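Local coordinates for protein collagen alpha-1(XV) chain (Homo sapiens, PDB 3N3F) that probably drives the trimerization and chain association of collagen XV, forming the three-chain unit from which its triple helix can fold, at residues 7-10 and 11-15. Sequence-based numbering, arbitrary orientation.
Sequences SNMD and DMLQK
Met9 packs against Met12 and Leu13 on the short helix 9-13, which links strands 3-6 and 23-27 in a beta-alpha-beta unit of the collagen trimerization domain. Met9 CG lies 4.1 Å from the terminal methyl CE of Met12. The same CG is 4.1 Å from the branch point CG of Leu13, and the two side chains cross at a slant. Leu13 CG also rests on Met9 O, at 3.3 Å. Three backbone hydrogen bonds of the i to i+4 kind hold the helix turn: Met12 N to Asn8 O, Leu13 N to Met9 O and Gln14 N to Asp10 O. The Leu13 N bond to Met9 O is 2.8 Å long and nearly straight. Asn8 is the N-cap residue. With CG anti to the backbone N (chi1 -168°), Asp11 turns its carboxylate to Lys15, four residues on, and the two form a salt bridge. An alanine at Asp11 would remove the carboxylate, and the Lys15 ammonium would probably lose this mate and be freer to move. Met12 is buried over Ile25, Phe34 and Trp41 of the sheet. Leu13 also touches Trp41, and it packs on Pro53 of a second subunit. Lys15 NZ meets Asp11 OD1 at 2.8 Å, from above the carboxylate plane.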
loop_
_atom_site.group_PDB
_atom_site.type_symbol
_atom_site.label_atom_id
_atom_site.label_comp_id
_atom_site.label_asym_id
_atom_site.label_seq_id
_atom_site.Cartn_x
_atom_site.Cartn_y
_atom_site.Cartn_z
ATOM N N SER A 7 -11.143 12.838 5.884
ATOM C CA SER A 7 -10.826 14.146 5.335
ATOM C C SER A 7 -9.370 14.467 5.634
ATOM O O SER A 7 -8.616 14.870 4.747
ATOM C CB SER A 7 -11.725 15.224 5.949
ATOM O OG SER A 7 -13.073 15.073 5.538
ATOM N N ASN A 8 -8.978 14.259 6.887
ATOM C CA ASN A 8 -7.616 14.538 7.325
ATOM C C ASN A 8 -7.160 13.612 8.451
ATOM O O ASN A 8 -7.914 12.751 8.911
ATOM C CB ASN A 8 -7.513 15.992 7.776
ATOM C CG ASN A 8 -8.669 16.401 8.654
ATOM O OD1 ASN A 8 -9.377 17.357 8.352
ATOM N ND2 ASN A 8 -8.873 15.675 9.748
ATOM N N MET A 9 -5.922 13.808 8.899
ATOM C CA MET A 9 -5.346 12.972 9.938
ATOM C C MET A 9 -6.127 12.967 11.243
ATOM O O MET A 9 -6.329 11.912 11.839
ATOM C CB MET A 9 -3.903 13.387 10.225
ATOM C CG MET A 9 -3.180 12.413 11.141
ATOM S SD MET A 9 -1.524 12.942 11.593
ATOM C CE MET A 9 -0.713 12.882 10.029
ATOM N N ASP A 10 -6.566 14.136 11.692
ATOM C CA ASP A 10 -7.307 14.208 12.945
ATOM C C ASP A 10 -8.607 13.414 12.920
ATOM O O ASP A 10 -8.968 12.774 13.911
ATOM C CB ASP A 10 -7.558 15.667 13.320
ATOM C CG ASP A 10 -6.291 16.360 13.773
ATOM O OD1 ASP A 10 -5.666 15.858 14.732
ATOM O OD2 ASP A 10 -5.909 17.387 13.176
ATOM N N ASP A 11 -9.303 13.448 11.789
ATOM C CA ASP A 11 -10.541 12.690 11.649
ATOM C C ASP A 11 -10.178 11.204 11.772
ATOM O O ASP A 11 -10.880 10.430 12.417
ATOM C CB ASP A 11 -11.181 12.986 10.290
ATOM C CG ASP A 11 -12.601 12.471 10.189
ATOM O OD1 ASP A 11 -13.403 12.746 11.109
ATOM O OD2 ASP A 11 -12.921 11.800 9.186
ATOM N N MET A 12 -9.061 10.815 11.165
ATOM C CA MET A 12 -8.600 9.431 11.231
ATOM C C MET A 12 -8.267 9.034 12.676
ATOM O O MET A 12 -8.672 7.971 13.147
ATOM C CB MET A 12 -7.357 9.250 10.353
ATOM C CG MET A 12 -6.684 7.890 10.491
ATOM S SD MET A 12 -5.080 7.802 9.646
ATOM C CE MET A 12 -3.977 8.410 10.904
ATOM N N LEU A 13 -7.530 9.899 13.371
ATOM C CA LEU A 13 -7.121 9.652 14.751
ATOM C C LEU A 13 -8.273 9.429 15.732
ATOM O O LEU A 13 -8.127 8.697 16.706
ATOM C CB LEU A 13 -6.251 10.808 15.262
ATOM C CG LEU A 13 -4.868 11.024 14.637
ATOM C CD1 LEU A 13 -4.242 12.288 15.214
ATOM C CD2 LEU A 13 -3.977 9.817 14.902
ATOM N N GLN A 14 -9.420 10.052 15.487
ATOM C CA GLN A 14 -10.548 9.884 16.396
ATOM C C GLN A 14 -11.474 8.726 16.027
ATOM O O GLN A 14 -12.428 8.427 16.749
ATOM C CB GLN A 14 -11.345 11.188 16.493
ATOM C CG GLN A 14 -11.933 11.678 15.184
ATOM C CD GLN A 14 -12.576 13.048 15.316
ATOM O OE1 GLN A 14 -13.221 13.538 14.389
ATOM N NE2 GLN A 14 -12.398 13.676 16.474
ATOM N N LYS A 15 -11.180 8.061 14.916
ATOM C CA LYS A 15 -12.002 6.945 14.463
ATOM C C LYS A 15 -11.204 5.654 14.313
ATOM O O LYS A 15 -11.390 4.901 13.362
ATOM C CB LYS A 15 -12.676 7.313 13.141
ATOM C CG LYS A 15 -13.656 8.474 13.275
ATOM C CD LYS A 15 -14.221 8.898 11.934
ATOM C CE LYS A 15 -15.333 9.925 12.103
ATOM N NZ LYS A 15 -14.879 11.129 12.848
#